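Long-range contacts in gamma-glutamyl-gamma-aminobutyraldehyde dehydrogenase (Burkholderia cenocepacia, PDB 4LIH), which probably oxidises aldehydes such as gamma-glutamyl-gamma-aminobutyraldehyde to the corresponding acids with NAD(P)+, as a member of the aldehyde dehydrogenase family: residues 28-33 with 60-65; 158-163 with 499-504; 209-214 with 223-228; 279-284 with 435-440; 316-321 with 415-420. All blocks are in the same frame, centred on the assembly; numbering follows the deposited sequence.

Interactions 1 and 3 touch on one side of the chain's centre, in the part of the fold expected to bind the coenzyme; interactions 4 and 5 touch on the opposite side, sharing a sheet in which strands 280-283 and 314-318 are neighbours. Interaction 2 stands apart on an arm, its centre about 39 Å from that of the chain. Interaction 3 is buried helix-on-strand packing without a direct hydrogen bond between its segments, whereas interaction 1 has a single backbone bond. Interactions 2, 4 and 5 are strand pairings, antiparallel in the arm and parallel in the other two. Interaction 4 is wholly buried; interaction 5 runs from buried leucine and phenylalanine to an exposed salt bridge.

Interaction 1: 28-33 with 60-65; sequences GRAFID and ADCGEA
The flat group in this contact is the Gly-28 carbonyl: Ala-60 N donates to Gly-28 O at 2.8 Å, tilted 34° from the carbonyl plane, while Ala-60 CB lies 3.8 Å from the same Gly-28 O. The contact belongs to the outer part of the coenzyme-binding domain of the aldehyde dehydrogenase fold, a Rossmann-like unit, where the short hairpin 30-32/35-37 lies next to the chain leaving strand 55-60 for helix 64-80. Gly-63 is the N-cap of that helix. The N-H...O angle of the single cross-segment hydrogen bond is 168°, so the donor is well aimed despite its tilt. Beyond it the meeting is small and apolar. Ala-30 CB points toward residues 60-65 and approaches Ala-60 CB to 4.3 Å and Cys-62 SG to 4.1 Å. The Cys-62 sulfur stands beside its own backbone N, opposite the carbonyl carbon (chi1 -65°), and from there faces the Ala-30 methyl. Arg-29 turns away from this patch, its guanidinium paired in a salt bridge with Glu-27. The chain around Ala-30 is held further by backbone bonding to Arg-37, and Cys-62 by backbone bonding to Pro-229. The closest approach made by a side chain is that of Ala-60 CB to the opposite backbone, 3.6 Å from Ala-30 N.

Interaction 2: 158-163 with 499-504; sequences VGLVTR and TLIRLR
Val-158 and Ile-501 exchange two backbone hydrogen bonds, Val-158 N to Ile-501 O at 2.9 Å and Ile-501 N to Val-158 O at 2.8 Å. Leu-160 and Thr-499 repeat the pattern, with Leu-160 N reaching Thr-499 O at 2.9 Å. Between these two hydrogen-bonded pairs lies the non-hydrogen-bonded pair Gly-159/Leu-500, where Gly-159 CA makes a CA-H...O contact with Thr-499 O. A water ties the side chains to this ladder: it lies 2.7 Å from Thr-499 OG1 and 2.8 Å from Thr-162 OG1, and donates a weak bond to Leu-160 O. Val-158, Leu-160, Thr-499 and Ile-501 share one sheet face. There Val-158 CB meets Ile-501 CB at 4.0 Å. With Val-158 CG1 anti to the backbone N (chi1 179°), CG2 is the branch that runs obliquely across the end of Leu-503, 4.0 Å from Leu-503 CD1. Past the ladder the chain turns at 503-504 and brings the C-terminal carboxylate to the extended Arg-502, whose NE donates to Arg-504 O at 2.8 Å; Arg-502 NH1 forms a salt bridge with Glu-465 of the second subunit. Leu-160 packs on Leu-160 of the fourth subunit. Residues 499-501 also pair in parallel with a strand of the second subunit, the intersubunit sheet characteristic of the oligomerisation arm in tetrameric aldehyde dehydrogenases.

Interaction 3: 209-214 with 223-228; sequences IRVAQL and GVFNVV
Val-227 directs its CB toward the helix and divides into two methyls that both land on it. CG1, set anti to the backbone N (chi1 172°), reaches the helix backbone, 3.9 Å from Ile-209 N, and lies 4.1 Å from Ile-209 CG1, the two side chains crossing at about a right angle. CG2 takes the other direction and presses on Ala-212 CB at 3.8 Å. Two residues earlier, Phe-225 brings its ring to the same turn of helix rim first: CE2 is 3.8 Å from Ala-212 CA, and Val-211 CG2 also stands at the ring edge, 4.2 Å from CE2. Helix 206-218 and strand 225-227 are the last two elements of a beta-alpha-beta unit begun by strand 195-199, part of the Rossmann-like coenzyme domain; the 209-214 part of the helix runs at 152° to strand 225-227, roughly antiparallel. The ring of Phe-225 is further enclosed by Phe-186, edge-to-face, and by Trp-98. Between the two backbones a water lies 2.9 Å from Ala-212 O and 2.8 Å from Phe-225 O. On the strand side turned from the helix, Asn-226 ND2 donates to Gly-223 O from above its carbonyl plane, and Asn-226 OD1 accepts from Asp-33 N.

Interaction 4: 279-284 with 435-440; sequences SPNIVL and AAAVWT
Trp-439 and Asn-281 form the tight part of this contact. The indole NE1 donates to Asn-281 OD1 at 2.8 Å, in the ring plane and onto a lone pair of the amide oxygen, although ring and amide planes stand 50° apart. With chi1 at -174° the amide swings to the far side of CB from the backbone N, and OD1 reaches the neighbouring strand, where Ala-437 CB also packs against it at 3.6 Å. Val-283 lies alongside the indole, its CG2 4.0 Å from Trp-439 CD1. Strands 280-283 and 435-439 are parallel neighbours in the sheet of the catalytic domain, which resembles a Rossmann fold, and helix 290-302 packs on the indole. Four backbone hydrogen bonds join them, among them Trp-439 N to Ile-282 O at 2.8 Å. Toward the C-terminal ends the bond from Leu-284 N to Trp-439 O lengthens to 3.2 Å, yet apolar packing stays close: Leu-284 CD1 reaches obliquely back over Val-438 CG2 at 3.8 Å and touches Thr-440 CB. The N-terminal end is looser in its polar chemistry, though equally buried: the Ser-279 OG to Ala-435 O bond is weak and not settled, and the Ala-435 side chain is about 9 Å from that of Glu-274, a predicted active-site residue.

Interaction 5: 316-321 with 415-420; sequences LVHRDI and IVFDDV
Leu-316, Val-317 and His-318 pair in parallel register with Ile-415, Val-416 and Phe-417, the two strands inclined at 38° and laced by Val-317 N to Ile-415 O at 2.9 Å, Phe-417 N to Val-317 O, and Arg-319 N to Phe-417 O. They are two inner neighbours in the mixed sheet of the alpha/beta catalytic domain, and each strand is followed by a helix, with His-318 and Asp-419 at the N-caps. Inside, Leu-316 and Ile-415 lie side by side, their CD1 methyls 4.0 Å apart. Phe-417 holds its ring over the neighbouring strand, with CG between the backbone N and the carbonyl carbon (chi1 67°), and its CD2 lies 4.0 Å from Leu-316 CB. His-318 CB sits over the face of this ring in a CH-pi contact, and the imidazole turns its edge to the same ring in an offset edge-to-face pair, planes at 80°. At the exposed end Arg-319 grips Asp-418 side-on: NE donates to OD1 at 2.8 Å and NH2 to OD2 at 3.0 Å, both nearly straight and on the syn sides of the carboxylate. Val-416 CG2 covers one guanidinium face, 4.0 Å above its centre, so the charged group is backed by a methyl. The imidazole is fixed in rotation by its capping bond: Asp-320 N donates to His-318 ND1 at 3.1 Å, close to the ring plane.

Interaction 1: 28-33 with 60-65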
# COMPACT_ATOMS: atom_id res chain seq x y z
N GLY A 28 19.25 33.09 23.14
CA GLY A 28 18.66 32.40 24.29
C GLY A 28 17.17 32.59 24.48
O GLY A 28 16.55 31.91 25.33
N ARG A 29 16.56 33.45 23.69
CA ARG A 29 15.12 33.68 23.82
C ARG A 29 14.26 32.52 23.27
O ARG A 29 14.68 31.78 22.39
CB ARG A 29 14.74 34.99 23.15
CG ARG A 29 15.28 36.22 23.92
CD ARG A 29 15.05 37.54 23.18
NE ARG A 29 15.84 37.59 21.96
CZ ARG A 29 15.74 38.52 21.01
NH1 ARG A 29 14.85 39.46 21.07
NH2 ARG A 29 16.52 38.45 19.94
N ALA A 30 13.05 32.39 23.83
CA ALA A 30 11.98 31.58 23.26
C ALA A 30 11.65 32.08 21.88
O ALA A 30 11.86 33.27 21.57
CB ALA A 30 10.73 31.69 24.12
N PHE A 31 11.11 31.20 21.05
CA PHE A 31 10.61 31.59 19.77
C PHE A 31 9.13 31.24 19.69
O PHE A 31 8.76 30.06 19.57
CB PHE A 31 11.32 30.92 18.60
CG PHE A 31 11.10 31.63 17.29
CD1 PHE A 31 10.01 31.31 16.46
CD2 PHE A 31 11.97 32.60 16.87
CE1 PHE A 31 9.81 31.96 15.26
CE2 PHE A 31 11.77 33.29 15.68
CZ PHE A 31 10.69 32.95 14.87
N ILE A 32 8.30 32.29 19.73
CA ILE A 32 6.88 32.10 19.88
C ILE A 32 6.19 33.01 18.91
O ILE A 32 6.42 34.23 18.95
CB ILE A 32 6.42 32.36 21.35
CG1 ILE A 32 7.03 31.35 22.33
CG2 ILE A 32 4.92 32.25 21.47
CD1 ILE A 32 6.83 31.66 23.81
N ASP A 33 5.32 32.43 18.07
CA ASP A 33 4.46 33.18 17.15
C ASP A 33 5.26 34.14 16.27
O ASP A 33 4.94 35.34 16.18
CB ASP A 33 3.36 33.93 17.94
CG ASP A 33 2.20 34.37 17.08
OD1 ASP A 33 2.13 34.02 15.91
OD2 ASP A 33 1.31 35.07 17.59
N ALA A 60 15.76 31.72 28.05
CA ALA A 60 14.41 31.93 28.59
C ALA A 60 13.98 30.72 29.44
O ALA A 60 14.05 29.63 28.99
CB ALA A 60 13.43 32.15 27.45
N ASP A 61 13.50 30.97 30.66
CA ASP A 61 12.92 29.92 31.48
C ASP A 61 11.38 30.02 31.50
O ASP A 61 10.79 30.70 32.37
CB ASP A 61 13.47 29.99 32.89
CG ASP A 61 12.96 28.87 33.75
OD1 ASP A 61 13.04 27.70 33.33
OD2 ASP A 61 12.46 29.18 34.84
N CYS A 62 10.73 29.32 30.56
CA CYS A 62 9.31 29.50 30.37
C CYS A 62 8.44 28.86 31.42
O CYS A 62 8.73 27.80 31.98
CB CYS A 62 8.86 29.06 28.96
SG CYS A 62 9.59 30.12 27.69
N GLY A 63 7.34 29.53 31.68
CA GLY A 63 6.30 29.01 32.56
C GLY A 63 4.97 29.05 31.85
O GLY A 63 4.90 29.04 30.61
N GLU A 64 3.90 29.07 32.64
CA GLU A 64 2.57 28.96 32.06
C GLU A 64 2.18 30.10 31.12
O GLU A 64 1.55 29.85 30.08
CB GLU A 64 1.52 28.74 33.17
CG GLU A 64 0.26 28.15 32.60
CD GLU A 64 -0.73 27.68 33.64
OE1 GLU A 64 -0.31 27.22 34.75
OE2 GLU A 64 -1.93 27.78 33.31
N ALA A 65 2.56 31.33 31.40
CA ALA A 65 2.13 32.40 30.51
C ALA A 65 2.67 32.12 29.12
O ALA A 65 1.95 32.25 28.13
CB ALA A 65 2.59 33.78 30.98

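Interaction 2: 158-163 with 499-504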
# COMPACT_ATOMS: atom_id res chain seq x y z
N VAL A 158 -19.68 6.11 -2.50
CA VAL A 158 -18.29 6.48 -2.75
C VAL A 158 -17.68 6.54 -1.36
O VAL A 158 -18.03 7.40 -0.55
CB VAL A 158 -18.14 7.82 -3.49
CG1 VAL A 158 -16.67 8.12 -3.68
CG2 VAL A 158 -18.78 7.78 -4.86
N GLY A 159 -16.80 5.58 -1.07
CA GLY A 159 -16.20 5.45 0.26
C GLY A 159 -14.74 5.85 0.24
O GLY A 159 -13.99 5.23 -0.43
N LEU A 160 -14.36 6.82 1.08
CA LEU A 160 -13.00 7.38 1.10
C LEU A 160 -12.43 7.26 2.51
O LEU A 160 -13.14 7.41 3.52
CB LEU A 160 -13.02 8.88 0.71
CG LEU A 160 -13.78 9.38 -0.54
CD1 LEU A 160 -13.58 10.90 -0.74
CD2 LEU A 160 -13.39 8.62 -1.79
N VAL A 161 -11.17 6.93 2.60
CA VAL A 161 -10.51 6.92 3.87
C VAL A 161 -9.29 7.82 3.74
O VAL A 161 -8.37 7.53 2.95
CB VAL A 161 -10.11 5.52 4.26
CG1 VAL A 161 -9.41 5.53 5.61
CG2 VAL A 161 -11.32 4.61 4.25
N THR A 162 -9.31 8.93 4.47
CA THR A 162 -8.24 9.94 4.38
C THR A 162 -7.58 10.16 5.74
O THR A 162 -8.04 9.65 6.77
CB THR A 162 -8.82 11.25 3.79
OG1 THR A 162 -9.93 11.70 4.57
CG2 THR A 162 -9.38 10.96 2.41
N ARG A 163 -6.46 10.87 5.72
CA ARG A 163 -5.77 11.30 6.93
C ARG A 163 -5.80 12.81 7.02
O ARG A 163 -5.57 13.47 6.02
CB ARG A 163 -4.34 10.76 6.92
CG ARG A 163 -4.25 9.32 7.45
CD ARG A 163 -2.81 8.82 7.55
NE ARG A 163 -2.82 7.45 8.07
CZ ARG A 163 -3.06 7.11 9.34
NH1 ARG A 163 -3.22 8.02 10.29
NH2 ARG A 163 -3.10 5.83 9.67
N THR A 499 -15.18 8.67 5.00
CA THR A 499 -16.28 9.42 4.41
C THR A 499 -17.12 8.48 3.53
O THR A 499 -16.62 7.94 2.55
CB THR A 499 -15.76 10.61 3.59
OG1 THR A 499 -14.91 11.44 4.41
CG2 THR A 499 -16.93 11.45 3.12
N LEU A 500 -18.39 8.23 3.91
CA LEU A 500 -19.28 7.41 3.09
C LEU A 500 -20.27 8.32 2.37
O LEU A 500 -21.13 8.92 3.02
CB LEU A 500 -20.01 6.40 3.96
CG LEU A 500 -19.23 5.26 4.69
CD1 LEU A 500 -18.38 5.83 5.82
CD2 LEU A 500 -20.18 4.21 5.23
N ILE A 501 -20.16 8.40 1.05
CA ILE A 501 -20.95 9.32 0.28
C ILE A 501 -22.02 8.51 -0.41
O ILE A 501 -21.70 7.76 -1.33
CB ILE A 501 -20.10 10.08 -0.78
CG1 ILE A 501 -18.94 10.83 -0.13
CG2 ILE A 501 -21.00 10.98 -1.63
CD1 ILE A 501 -17.99 11.54 -1.08
N ARG A 502 -23.28 8.65 -0.00
CA ARG A 502 -24.34 7.87 -0.62
C ARG A 502 -24.98 8.57 -1.81
O ARG A 502 -25.55 9.65 -1.68
CB ARG A 502 -25.38 7.49 0.41
CG ARG A 502 -26.46 6.59 -0.13
CD ARG A 502 -27.30 5.99 0.96
NE ARG A 502 -28.42 5.30 0.34
CZ ARG A 502 -29.38 4.68 1.00
NH1 ARG A 502 -29.33 4.57 2.32
NH2 ARG A 502 -30.39 4.17 0.31
N LEU A 503 -24.86 7.94 -2.96
CA LEU A 503 -25.29 8.52 -4.22
C LEU A 503 -26.78 8.30 -4.50
O LEU A 503 -27.38 9.04 -5.26
CB LEU A 503 -24.48 7.90 -5.36
CG LEU A 503 -22.94 7.96 -5.30
CD1 LEU A 503 -22.36 7.28 -6.55
CD2 LEU A 503 -22.49 9.40 -5.20
N ARG A 504 -27.34 7.27 -3.88
CA ARG A 504 -28.74 6.92 -4.05
C ARG A 504 -29.10 5.90 -2.96
O ARG A 504 -28.23 5.19 -2.42
CB ARG A 504 -28.95 6.26 -5.42
CG ARG A 504 -28.11 5.01 -5.60
CD ARG A 504 -28.19 4.43 -6.99
NE ARG A 504 -26.87 3.92 -7.31
CZ ARG A 504 -25.92 4.61 -7.95
NH1 ARG A 504 -26.15 5.84 -8.41
NH2 ARG A 504 -24.74 4.05 -8.14
OXT ARG A 504 -30.28 5.76 -2.65
O HOH W 1 -12.40 10.35 4.20

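Interaction 3: 209-214 with 223-228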
# COMPACT_ATOMS: atom_id res chain seq x y z
N ILE A 209 16.10 26.40 19.60
CA ILE A 209 15.94 27.84 19.47
C ILE A 209 16.44 28.29 18.11
O ILE A 209 15.72 28.99 17.39
CB ILE A 209 16.66 28.61 20.61
CG1 ILE A 209 15.98 28.33 21.96
CG2 ILE A 209 16.65 30.10 20.30
CD1 ILE A 209 16.61 28.98 23.17
N ARG A 210 17.65 27.91 17.75
CA ARG A 210 18.24 28.35 16.49
C ARG A 210 17.40 27.95 15.27
O ARG A 210 17.14 28.79 14.40
CB ARG A 210 19.69 27.84 16.33
CG ARG A 210 20.46 28.44 15.16
CD ARG A 210 20.51 29.96 15.28
NE ARG A 210 21.23 30.61 14.16
CZ ARG A 210 20.70 31.34 13.18
NH1 ARG A 210 19.42 31.64 13.11
NH2 ARG A 210 21.50 31.81 12.23
N VAL A 211 16.94 26.69 15.21
CA VAL A 211 16.20 26.20 14.02
C VAL A 211 14.82 26.83 13.90
O VAL A 211 14.23 26.87 12.80
CB VAL A 211 16.10 24.65 13.93
CG1 VAL A 211 17.47 24.00 13.86
CG2 VAL A 211 15.27 24.04 15.04
N ALA A 212 14.32 27.34 15.02
CA ALA A 212 13.05 28.08 15.06
C ALA A 212 13.16 29.35 14.23
O ALA A 212 12.25 29.66 13.47
CB ALA A 212 12.68 28.44 16.49
N GLN A 213 14.28 30.05 14.41
CA GLN A 213 14.58 31.26 13.67
C GLN A 213 14.67 30.95 12.18
O GLN A 213 14.06 31.63 11.36
CB GLN A 213 15.90 31.87 14.18
CG GLN A 213 15.85 32.34 15.63
CD GLN A 213 17.13 33.02 16.10
OE1 GLN A 213 18.20 32.40 16.14
NE2 GLN A 213 17.02 34.29 16.50
N LEU A 214 15.39 29.88 11.86
CA LEU A 214 15.54 29.42 10.48
C LEU A 214 14.21 28.99 9.89
O LEU A 214 13.95 29.25 8.74
CB LEU A 214 16.57 28.31 10.37
CG LEU A 214 17.98 28.69 10.83
CD1 LEU A 214 18.81 27.42 10.77
CD2 LEU A 214 18.61 29.85 10.03
N GLY A 223 3.54 31.05 14.44
CA GLY A 223 2.74 30.19 15.27
C GLY A 223 2.75 28.71 14.93
O GLY A 223 2.33 27.89 15.74
N VAL A 224 3.25 28.36 13.75
CA VAL A 224 3.23 26.97 13.27
C VAL A 224 4.38 26.14 13.89
O VAL A 224 4.23 24.89 14.11
CB VAL A 224 3.23 26.96 11.75
CG1 VAL A 224 3.51 25.54 11.21
CG2 VAL A 224 1.90 27.51 11.22
N PHE A 225 5.48 26.84 14.22
CA PHE A 225 6.62 26.23 14.90
C PHE A 225 7.14 27.18 15.98
O PHE A 225 7.62 28.26 15.66
CB PHE A 225 7.72 25.78 13.93
CG PHE A 225 8.84 24.98 14.59
CD1 PHE A 225 8.60 23.78 15.26
CD2 PHE A 225 10.13 25.46 14.56
CE1 PHE A 225 9.65 23.08 15.86
CE2 PHE A 225 11.16 24.81 15.18
CZ PHE A 225 10.93 23.60 15.83
N ASN A 226 6.93 26.79 17.23
CA ASN A 226 7.30 27.56 18.43
C ASN A 226 8.23 26.70 19.30
O ASN A 226 8.04 25.48 19.41
CB ASN A 226 6.07 27.86 19.26
CG ASN A 226 4.91 28.37 18.44
OD1 ASN A 226 4.83 29.56 18.12
ND2 ASN A 226 4.03 27.45 18.03
N VAL A 227 9.19 27.36 19.95
CA VAL A 227 10.13 26.70 20.85
C VAL A 227 10.07 27.42 22.21
O VAL A 227 10.18 28.68 22.28
CB VAL A 227 11.58 26.67 20.26
CG1 VAL A 227 12.60 26.16 21.28
CG2 VAL A 227 11.62 25.82 18.98
N VAL A 228 9.79 26.64 23.25
CA VAL A 228 9.59 27.11 24.61
C VAL A 228 10.62 26.46 25.54
O VAL A 228 10.38 25.39 26.10
CB VAL A 228 8.16 26.78 25.09
CG1 VAL A 228 7.91 27.19 26.53
CG2 VAL A 228 7.17 27.44 24.18
O HOH W 2 9.41 28.93 13.66

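Interaction 4: 279-284 with 435-440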
# COMPACT_ATOMS: atom_id res chain seq x y z
N SER A 279 19.25 -2.76 25.50
CA SER A 279 19.21 -3.51 24.24
C SER A 279 20.32 -4.56 24.20
O SER A 279 21.48 -4.23 24.43
CB SER A 279 19.39 -2.56 23.06
OG SER A 279 18.33 -1.63 23.03
N PRO A 280 19.99 -5.80 23.83
CA PRO A 280 21.01 -6.87 23.76
C PRO A 280 21.61 -7.01 22.36
O PRO A 280 20.91 -6.85 21.35
CB PRO A 280 20.19 -8.09 24.11
CG PRO A 280 18.89 -7.80 23.40
CD PRO A 280 18.63 -6.36 23.80
N ASN A 281 22.92 -7.27 22.32
CA ASN A 281 23.73 -7.41 21.12
C ASN A 281 24.37 -8.79 21.18
O ASN A 281 25.29 -8.99 21.96
CB ASN A 281 24.77 -6.30 21.13
CG ASN A 281 25.61 -6.22 19.85
OD1 ASN A 281 25.33 -6.82 18.79
ND2 ASN A 281 26.69 -5.49 19.99
N ILE A 282 23.84 -9.73 20.38
CA ILE A 282 24.18 -11.15 20.47
C ILE A 282 25.22 -11.60 19.45
O ILE A 282 24.99 -11.49 18.26
CB ILE A 282 22.94 -12.01 20.25
CG1 ILE A 282 21.83 -11.55 21.22
CG2 ILE A 282 23.35 -13.49 20.41
CD1 ILE A 282 20.50 -12.27 21.08
N VAL A 283 26.37 -12.09 19.90
CA VAL A 283 27.45 -12.47 18.98
C VAL A 283 27.66 -13.95 19.07
O VAL A 283 28.06 -14.45 20.11
CB VAL A 283 28.75 -11.74 19.27
CG1 VAL A 283 29.77 -12.04 18.20
CG2 VAL A 283 28.53 -10.27 19.34
N LEU A 284 27.38 -14.63 17.96
CA LEU A 284 27.50 -16.05 17.82
C LEU A 284 28.84 -16.49 17.20
O LEU A 284 29.48 -15.72 16.50
CB LEU A 284 26.35 -16.59 17.00
CG LEU A 284 24.98 -16.40 17.65
CD1 LEU A 284 23.86 -16.56 16.65
CD2 LEU A 284 24.84 -17.42 18.76
N ALA A 435 15.47 -2.18 20.98
CA ALA A 435 16.27 -2.69 19.92
C ALA A 435 17.00 -3.91 20.38
O ALA A 435 17.04 -4.22 21.61
CB ALA A 435 17.23 -1.62 19.43
N ALA A 436 17.54 -4.61 19.39
CA ALA A 436 18.34 -5.80 19.61
C ALA A 436 19.20 -6.06 18.38
O ALA A 436 18.98 -5.52 17.28
CB ALA A 436 17.39 -6.96 19.87
N ALA A 437 20.20 -6.91 18.54
CA ALA A 437 20.99 -7.36 17.38
C ALA A 437 21.49 -8.78 17.49
O ALA A 437 21.59 -9.30 18.61
CB ALA A 437 22.16 -6.42 17.19
N VAL A 438 21.74 -9.42 16.33
CA VAL A 438 22.34 -10.74 16.29
C VAL A 438 23.40 -10.79 15.18
O VAL A 438 23.22 -10.18 14.12
CB VAL A 438 21.31 -11.90 16.14
CG1 VAL A 438 20.44 -11.74 14.89
CG2 VAL A 438 22.03 -13.23 16.24
N TRP A 439 24.52 -11.44 15.50
CA TRP A 439 25.62 -11.60 14.53
C TRP A 439 25.83 -13.06 14.21
O TRP A 439 26.24 -13.84 15.09
CB TRP A 439 26.94 -11.01 15.04
CG TRP A 439 26.88 -9.53 15.33
CD1 TRP A 439 26.18 -8.93 16.34
CD2 TRP A 439 27.49 -8.46 14.57
NE1 TRP A 439 26.35 -7.60 16.29
CE2 TRP A 439 27.11 -7.26 15.20
CE3 TRP A 439 28.32 -8.40 13.44
CZ2 TRP A 439 27.58 -6.00 14.77
CZ3 TRP A 439 28.75 -7.17 12.98
CH2 TRP A 439 28.36 -5.97 13.64
N THR A 440 25.61 -13.42 12.94
CA THR A 440 25.69 -14.79 12.47
C THR A 440 25.79 -14.80 10.95
O THR A 440 25.20 -13.95 10.27
CB THR A 440 24.49 -15.65 12.91
OG1 THR A 440 24.67 -16.99 12.46
CG2 THR A 440 23.14 -15.10 12.37

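Interaction 5: 316-321 with 415-420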
# COMPACT_ATOMS: atom_id res chain seq x y z
N LEU A 316 25.93 -10.02 24.62
CA LEU A 316 25.79 -11.43 24.87
C LEU A 316 26.72 -12.13 23.89
O LEU A 316 26.55 -11.99 22.66
CB LEU A 316 24.37 -11.87 24.60
CG LEU A 316 23.32 -11.70 25.69
CD1 LEU A 316 23.27 -10.31 26.25
CD2 LEU A 316 21.92 -12.11 25.22
N VAL A 317 27.68 -12.89 24.41
CA VAL A 317 28.70 -13.51 23.58
C VAL A 317 28.83 -15.00 23.90
O VAL A 317 28.84 -15.39 25.04
CB VAL A 317 30.05 -12.81 23.77
CG1 VAL A 317 30.51 -12.84 25.20
CG2 VAL A 317 31.11 -13.40 22.84
N HIS A 318 28.94 -15.82 22.87
CA HIS A 318 29.01 -17.25 23.07
C HIS A 318 30.35 -17.63 23.71
O HIS A 318 31.39 -17.11 23.35
CB HIS A 318 28.84 -17.98 21.72
CG HIS A 318 28.62 -19.45 21.86
ND1 HIS A 318 29.64 -20.34 22.14
CD2 HIS A 318 27.51 -20.20 21.67
CE1 HIS A 318 29.15 -21.57 22.18
NE2 HIS A 318 27.86 -21.51 21.90
N ARG A 319 30.31 -18.55 24.66
CA ARG A 319 31.53 -18.97 25.39
C ARG A 319 32.73 -19.29 24.50
O ARG A 319 33.87 -18.98 24.86
CB ARG A 319 31.21 -20.18 26.28
CG ARG A 319 32.28 -20.44 27.35
CD ARG A 319 31.90 -21.60 28.27
NE ARG A 319 30.59 -21.41 28.89
CZ ARG A 319 30.34 -20.62 29.93
NH1 ARG A 319 31.30 -19.92 30.51
NH2 ARG A 319 29.12 -20.54 30.42
N ASP A 320 32.46 -19.90 23.35
CA ASP A 320 33.47 -20.41 22.45
C ASP A 320 34.34 -19.29 21.92
O ASP A 320 35.52 -19.49 21.68
CB ASP A 320 32.83 -21.16 21.26
CG ASP A 320 32.34 -22.57 21.62
OD1 ASP A 320 32.50 -23.00 22.77
OD2 ASP A 320 31.78 -23.23 20.73
N ILE A 321 33.75 -18.11 21.69
CA ILE A 321 34.49 -16.97 21.14
C ILE A 321 34.72 -15.86 22.16
O ILE A 321 35.29 -14.82 21.82
CB ILE A 321 33.78 -16.39 19.90
CG1 ILE A 321 32.34 -15.94 20.21
CG2 ILE A 321 33.79 -17.41 18.76
CD1 ILE A 321 31.81 -14.95 19.19
N ILE A 415 27.87 -10.58 28.84
CA ILE A 415 27.14 -11.74 29.38
C ILE A 415 27.45 -12.93 28.50
O ILE A 415 27.32 -12.83 27.29
CB ILE A 415 25.60 -11.50 29.40
CG1 ILE A 415 25.29 -10.31 30.31
CG2 ILE A 415 24.85 -12.80 29.78
CD1 ILE A 415 23.91 -9.70 30.19
N VAL A 416 27.89 -14.04 29.10
CA VAL A 416 28.24 -15.23 28.34
C VAL A 416 27.06 -16.19 28.23
O VAL A 416 26.25 -16.26 29.14
CB VAL A 416 29.43 -15.97 29.00
CG1 VAL A 416 29.00 -16.63 30.32
CG2 VAL A 416 29.95 -17.02 28.04
N PHE A 417 26.96 -16.91 27.12
CA PHE A 417 25.95 -17.92 26.99
C PHE A 417 26.49 -19.12 26.24
O PHE A 417 27.55 -19.04 25.59
CB PHE A 417 24.73 -17.39 26.25
CG PHE A 417 24.98 -17.06 24.80
CD1 PHE A 417 24.72 -17.99 23.80
CD2 PHE A 417 25.41 -15.78 24.43
CE1 PHE A 417 24.91 -17.67 22.48
CE2 PHE A 417 25.59 -15.45 23.09
CZ PHE A 417 25.36 -16.39 22.12
N ASP A 418 25.78 -20.22 26.37
CA ASP A 418 26.23 -21.52 25.83
C ASP A 418 25.47 -21.95 24.60
O ASP A 418 25.95 -22.75 23.81
CB ASP A 418 26.14 -22.61 26.90
CG ASP A 418 27.22 -22.47 27.92
OD1 ASP A 418 28.42 -22.71 27.61
OD2 ASP A 418 26.90 -22.09 29.04
N ASP A 419 24.27 -21.43 24.41
CA ASP A 419 23.55 -21.73 23.19
C ASP A 419 22.54 -20.65 22.86
O ASP A 419 22.15 -19.84 23.73
CB ASP A 419 22.86 -23.07 23.30
CG ASP A 419 21.81 -23.08 24.37
OD1 ASP A 419 20.65 -22.71 24.06
OD2 ASP A 419 22.16 -23.47 25.51
N VAL A 420 22.15 -20.67 21.59
CA VAL A 420 21.40 -19.58 21.00
C VAL A 420 20.06 -19.38 21.68
O VAL A 420 19.64 -18.24 21.90
CB VAL A 420 21.27 -19.77 19.47
CG1 VAL A 420 20.51 -21.05 19.13
CG2 VAL A 420 20.64 -18.52 18.82